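Local coordinates for protein Cys-Gly metallodipeptidase DUG1 (Saccharomyces cerevisiae, PDB 4G1P) that hydrolyses the dipeptide Cys-Gly as an M20-family metallopeptidase and serves as the catalytic component of the complex that degrades glutathione, at residues 135-140 and 447-452; 216-221 and 346-351. All coordinates share one frame; numbering follows the deposited sequence.

Contact 1: 135-140 and 447-452. With ZN (zinc ion), chain B; GLY (glycine), chain D; CYS (cysteine), chain E.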
loop_
_atom_site.group_PDB
_atom_site.type_symbol
_atom_site.label_atom_id
_atom_site.label_comp_id
_atom_site.label_asym_id
_atom_site.label_seq_id
_atom_site.Cartn_x
_atom_site.Cartn_y
_atom_site.Cartn_z
ATOM N N VAL A 135 17.616 1.845 -17.334
ATOM C CA VAL A 135 18.342 1.811 -18.592
ATOM C C VAL A 135 18.078 3.054 -19.455
ATOM O O VAL A 135 18.973 3.532 -20.140
ATOM C CB VAL A 135 18.140 0.490 -19.369
ATOM C CG1 VAL A 135 16.785 0.442 -20.051
ATOM C CG2 VAL A 135 19.258 0.325 -20.380
ATOM N N THR A 136 16.867 3.600 -19.385
ATOM C CA THR A 136 16.585 4.879 -20.034
ATOM C C THR A 136 16.555 6.048 -19.040
ATOM O O THR A 136 16.810 7.186 -19.408
ATOM C CB THR A 136 15.270 4.851 -20.852
ATOM O OG1 THR A 136 15.303 5.876 -21.844
ATOM C CG2 THR A 136 14.062 5.089 -19.967
ATOM N N ASP A 137 16.262 5.765 -17.778
ATOM C CA ASP A 137 16.074 6.810 -16.787
ATOM C C ASP A 137 16.869 6.438 -15.548
ATOM O O ASP A 137 16.307 5.853 -14.616
ATOM C CB ASP A 137 14.575 6.922 -16.462
ATOM C CG ASP A 137 14.258 7.987 -15.419
ATOM O OD1 ASP A 137 15.134 8.807 -15.092
ATOM O OD2 ASP A 137 13.107 8.014 -14.929
ATOM N N ASP A 138 18.161 6.776 -15.506
ATOM C CA ASP A 138 18.839 7.647 -16.465
ATOM C C ASP A 138 20.246 7.100 -16.740
ATOM O O ASP A 138 21.125 7.822 -17.196
ATOM C CB ASP A 138 18.954 9.060 -15.862
ATOM C CG ASP A 138 19.522 10.110 -16.845
ATOM O OD1 ASP A 138 19.132 10.130 -18.038
ATOM O OD2 ASP A 138 20.358 10.926 -16.410
ATOM N N THR A 139 20.458 5.819 -16.456
ATOM C CA THR A 139 21.813 5.256 -16.488
ATOM C C THR A 139 22.389 5.043 -17.913
ATOM O O THR A 139 23.572 5.280 -18.156
ATOM C CB THR A 139 21.888 3.969 -15.631
ATOM O OG1 THR A 139 21.496 4.285 -14.293
ATOM C CG2 THR A 139 23.280 3.411 -15.600
ATOM N N GLY A 140 21.549 4.614 -18.848
ATOM C CA GLY A 140 21.957 4.553 -20.236
ATOM C C GLY A 140 22.486 5.881 -20.773
ATOM O O GLY A 140 23.633 5.955 -21.235
ATOM N N ASP A 447 9.428 4.027 -23.468
ATOM C CA ASP A 447 10.508 3.290 -22.836
ATOM C C ASP A 447 10.084 2.678 -21.490
ATOM O O ASP A 447 10.730 1.779 -20.965
ATOM C CB ASP A 447 11.747 4.196 -22.698
ATOM C CG ASP A 447 12.531 4.305 -24.001
ATOM O OD1 ASP A 447 12.027 3.821 -25.026
ATOM O OD2 ASP A 447 13.650 4.860 -24.011
ATOM N N GLY A 448 8.978 3.164 -20.943
ATOM C CA GLY A 448 8.455 2.623 -19.710
ATOM C C GLY A 448 9.160 3.137 -18.468
ATOM O O GLY A 448 9.219 2.434 -17.464
ATOM N N ALA A 449 9.700 4.351 -18.512
ATOM C CA ALA A 449 10.291 4.917 -17.305
ATOM C C ALA A 449 9.257 4.959 -16.173
ATOM O O ALA A 449 8.089 5.275 -16.401
ATOM C CB ALA A 449 10.857 6.300 -17.576
ATOM N N HIS A 450 9.706 4.613 -14.967
ATOM C CA HIS A 450 8.874 4.586 -13.761
ATOM C C HIS A 450 7.824 3.487 -13.834
ATOM O O HIS A 450 6.844 3.498 -13.084
ATOM C CB HIS A 450 8.202 5.941 -13.514
ATOM C CG HIS A 450 9.162 7.046 -13.222
ATOM N ND1 HIS A 450 8.790 8.203 -12.571
ATOM C CD2 HIS A 450 10.482 7.175 -13.493
ATOM C CE1 HIS A 450 9.839 8.994 -12.448
ATOM N NE2 HIS A 450 10.878 8.397 -13.005
ATOM N N SER A 451 8.027 2.539 -14.739
ATOM C CA SER A 451 7.043 1.500 -14.969
ATOM C C SER A 451 7.707 0.121 -15.012
ATOM O O SER A 451 8.882 -0.002 -14.674
ATOM C CB SER A 451 6.284 1.800 -16.256
ATOM O OG SER A 451 5.131 0.988 -16.362
ATOM N N ILE A 452 6.962 -0.914 -15.404
ATOM C CA ILE A 452 7.547 -2.244 -15.590
ATOM C C ILE A 452 8.148 -2.371 -16.978
ATOM O O ILE A 452 7.683 -1.718 -17.920
ATOM C CB ILE A 452 6.517 -3.381 -15.439
ATOM C CG1 ILE A 452 5.296 -3.110 -16.318
ATOM C CG2 ILE A 452 6.124 -3.584 -13.970
ATOM C CD1 ILE A 452 4.365 -4.286 -16.435
HETATM ZN ZN ZN B . 12.783 9.057 -13.226
HETATM N N GLY D . 11.510 11.001 -14.370
HETATM C CA GLY D . 12.455 11.395 -13.344
HETATM C C GLY D . 11.716 12.388 -12.489
HETATM O O GLY D . 11.957 13.590 -12.556
HETATM N N CYS E . 10.787 11.867 -11.696
HETATM C CA CYS E . 9.784 12.675 -11.032
HETATM C C CYS E . 8.826 13.241 -12.084
HETATM O O CYS E . 9.249 13.886 -13.043
HETATM C CB CYS E . 10.439 13.777 -10.197
HETATM S SG CYS E . 9.301 14.787 -9.299
#
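Asp-137 and His-450 meet on a zinc ion, each giving it one side-chain atom: Asp-137 OD2 and His-450 NE2 both lie 2.0 Å from the metal. The carboxylate and imidazole planes are only 15° apart, with OD2 at the edge of the ring, near its plane. His-450 NE2 and Asp-137 OD2 approach to 3.0 Å as two ligands of one ion, not as a hydrogen bond. CG of Asp-137 stands anti to the backbone N (chi1 180°), which carries the carboxylate across to the loop 447-452, where the methyl CB of Ala-449 packs against Asp-137 CB at 3.9 Å. One residue back, Thr-136 OG1 donates to Asp-447 OD2 over 2.9 Å, using the anti lone pair of that oxygen, while Asp-447 OD1 forms a salt bridge with Lys-455. The N of the bound glycine also reaches the zinc, at 2.6 Å, and the N of the bound cysteine sits in the plane of the His-450 ring, at its edge. Glu-172 is a further ligand of this ion, and Asp-137 also binds a second zinc with Asp-200, so it bridges the two ions of the dinuclear centre characteristic of M20 metallopeptidases.

Contact 2: 216-221 and 346-351. With CYS (cysteine), chain E.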
loop_
_atom_site.group_PDB
_atom_site.type_symbol
_atom_site.label_atom_id
_atom_site.label_comp_id
_atom_site.label_asym_id
_atom_site.label_seq_id
_atom_site.Cartn_x
_atom_site.Cartn_y
_atom_site.Cartn_z
ATOM N N ARG A 216 7.842 20.778 -17.567
ATOM C CA ARG A 216 6.923 21.127 -16.501
ATOM C C ARG A 216 7.631 20.930 -15.181
ATOM O O ARG A 216 8.493 20.069 -15.064
ATOM C CB ARG A 216 5.738 20.195 -16.497
ATOM C CG ARG A 216 4.715 20.403 -17.545
ATOM C CD ARG A 216 4.047 19.081 -17.679
ATOM N NE ARG A 216 2.606 19.133 -17.737
ATOM C CZ ARG A 216 1.843 18.049 -17.788
ATOM N NH1 ARG A 216 2.402 16.851 -17.767
ATOM N NH2 ARG A 216 0.526 18.165 -17.867
ATOM N N GLY A 217 7.250 21.709 -14.181
ATOM C CA GLY A 217 7.732 21.471 -12.840
ATOM C C GLY A 217 6.865 20.427 -12.149
ATOM O O GLY A 217 5.953 19.841 -12.741
ATOM N N CYS A 218 7.152 20.189 -10.880
ATOM C CA CYS A 218 6.416 19.190 -10.131
ATOM C C CYS A 218 6.359 19.527 -8.637
ATOM O O CYS A 218 7.384 19.742 -7.988
ATOM C CB CYS A 218 7.009 17.789 -10.362
ATOM S SG CYS A 218 6.011 16.445 -9.643
ATOM N N ASN A 219 5.145 19.597 -8.108
ATOM C CA ASN A 219 4.955 19.781 -6.677
ATOM C C ASN A 219 4.306 18.535 -6.101
ATOM O O ASN A 219 3.206 18.150 -6.510
ATOM C CB ASN A 219 4.116 21.031 -6.390
ATOM C CG ASN A 219 4.925 22.317 -6.496
ATOM O OD1 ASN A 219 5.929 22.373 -7.206
ATOM N ND2 ASN A 219 4.502 23.348 -5.777
ATOM N N TYR A 220 4.997 17.875 -5.185
ATOM C CA TYR A 220 4.493 16.613 -4.672
ATOM C C TYR A 220 3.973 16.797 -3.254
ATOM O O TYR A 220 4.708 17.246 -2.363
ATOM C CB TYR A 220 5.576 15.541 -4.724
ATOM C CG TYR A 220 5.039 14.132 -4.774
ATOM C CD1 TYR A 220 4.496 13.537 -3.648
ATOM C CD2 TYR A 220 5.077 13.397 -5.945
ATOM C CE1 TYR A 220 4.000 12.245 -3.688
ATOM C CE2 TYR A 220 4.589 12.108 -5.995
ATOM C CZ TYR A 220 4.049 11.535 -4.858
ATOM O OH TYR A 220 3.570 10.247 -4.887
ATOM N N TYR A 221 2.704 16.451 -3.057
ATOM C CA TYR A 221 2.037 16.672 -1.775
ATOM C C TYR A 221 1.581 15.378 -1.104
ATOM O O TYR A 221 1.330 14.353 -1.763
ATOM C CB TYR A 221 0.829 17.606 -1.942
ATOM C CG TYR A 221 1.185 18.963 -2.484
ATOM C CD1 TYR A 221 1.708 19.939 -1.663
ATOM C CD2 TYR A 221 1.012 19.261 -3.828
ATOM C CE1 TYR A 221 2.050 21.180 -2.157
ATOM C CE2 TYR A 221 1.352 20.498 -4.337
ATOM C CZ TYR A 221 1.874 21.456 -3.498
ATOM O OH TYR A 221 2.215 22.697 -3.997
ATOM N N SER A 346 0.445 14.762 -6.864
ATOM C CA SER A 346 1.340 15.807 -7.352
ATOM C C SER A 346 0.717 16.667 -8.452
ATOM O O SER A 346 -0.220 16.249 -9.157
ATOM C CB SER A 346 2.659 15.205 -7.821
ATOM O OG SER A 346 2.418 14.204 -8.782
ATOM N N ILE A 347 1.237 17.882 -8.576
ATOM C CA ILE A 347 0.812 18.786 -9.626
ATOM C C ILE A 347 1.984 19.116 -10.545
ATOM O O ILE A 347 3.072 19.492 -10.090
ATOM C CB ILE A 347 0.216 20.075 -9.050
ATOM C CG1 ILE A 347 -0.980 19.746 -8.131
ATOM C CG2 ILE A 347 -0.202 20.998 -10.175
ATOM C CD1 ILE A 347 -1.581 20.949 -7.397
ATOM N N ARG A 348 1.769 18.940 -11.842
ATOM C CA ARG A 348 2.751 19.358 -12.832
ATOM C C ARG A 348 2.574 20.840 -13.106
ATOM O O ARG A 348 1.520 21.273 -13.556
ATOM C CB ARG A 348 2.595 18.547 -14.116
ATOM C CG ARG A 348 2.900 17.053 -13.946
ATOM C CD ARG A 348 4.376 16.782 -13.710
ATOM N NE ARG A 348 4.594 15.397 -13.314
ATOM C CZ ARG A 348 5.787 14.821 -13.153
ATOM N NH1 ARG A 348 6.914 15.491 -13.395
ATOM N NH2 ARG A 348 5.846 13.548 -12.771
ATOM N N THR A 349 3.597 21.627 -12.811
ATOM C CA THR A 349 3.471 23.069 -12.964
ATOM C C THR A 349 3.932 23.576 -14.330
ATOM O O THR A 349 4.802 22.995 -14.972
ATOM C CB THR A 349 4.220 23.806 -11.860
ATOM O OG1 THR A 349 5.619 23.596 -12.028
ATOM C CG2 THR A 349 3.806 23.271 -10.496
ATOM N N VAL A 350 3.319 24.667 -14.767
ATOM C CA VAL A 350 3.645 25.305 -16.025
ATOM C C VAL A 350 3.810 26.784 -15.746
ATOM O O VAL A 350 3.481 27.246 -14.652
ATOM C CB VAL A 350 2.506 25.131 -17.019
ATOM C CG1 VAL A 350 2.276 23.648 -17.315
ATOM C CG2 VAL A 350 1.250 25.786 -16.480
ATOM N N PRO A 351 4.332 27.548 -16.719
ATOM C CA PRO A 351 4.268 28.995 -16.498
ATOM C C PRO A 351 2.807 29.478 -16.555
ATOM O O PRO A 351 2.012 28.956 -17.339
ATOM C CB PRO A 351 5.083 29.555 -17.660
ATOM C CG PRO A 351 5.017 28.489 -18.714
ATOM C CD PRO A 351 5.041 27.210 -17.968
HETATM N N CYS E . 10.787 11.867 -11.696
HETATM C CA CYS E . 9.784 12.675 -11.032
HETATM C C CYS E . 8.826 13.241 -12.084
HETATM O O CYS E . 9.249 13.886 -13.043
HETATM C CB CYS E . 10.439 13.777 -10.197
HETATM S SG CYS E . 9.301 14.787 -9.299
#
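Arg-348 leaves its strand beside Arg-216, and its CB lies over one face of the Arg-216 guanidinium, 3.6 Å above the plane and offset toward the rim. Arg-348 CG stays with the same group, 3.9 Å from Arg-216 NH1; Arg-216 NH2 is itself hydrogen-bonded to Tyr-316 O and to Gly-238 O of the second subunit. A bend at chi2 (-70°) then swings Arg-348 CD past the backbone, 3.6 Å from Gly-217 O. The two strands beneath are antiparallel neighbours in the lid domain of the M20 fold: Asn-219 N donates to Ile-347 O and Ile-347 N to Asn-219 O. Arg-348, Cys-218, Tyr-220 and Ser-346 project from one face of this sheet. Beyond CD the chain is extended (chi3 170°), carrying Arg-348 NE to 4.1 Å from Cys-218 SG, and this sulfur sits 3.8 Å above the guanidinium plane, over its centre. At the tip, Arg-348 NH1 donates to O of the bound cysteine over 2.9 Å in a nearly straight bond (168°), the acceptor lying at the guanidinium edge. Replacement of Arg-348 by a leucine would probably leave that oxygen without this donor and the Cys-218 sulfur without its flat cover. Arg-348 NH2 is hydrogen-bonded to Ser-234 OG of the second subunit, and Cys-218 SG lies 3.7 Å from SG of the bound cysteine.

In the fold
Contact 2 is nested within contact 1 along the chain: the order is 135-140, 216-221, 346-351, 447-452. Contact 1 joins segment 135-140 of helix 135-154 to a late loop of the catalytic domain, whereas contact 2 pairs strands 210-226 and 340-349 in a separate mixed sheet, that of the lid. Their centres lie about 21 Å apart and their nearest atoms about 6 Å, without touching, yet both reach the same bound cysteine, one from the metal side and the other from the lid. Both also meet the second subunit, whose His-233 ring meets that of His-450 and whose Ser-234 bonds Arg-348, so the interface of the homodimer lies beside the site.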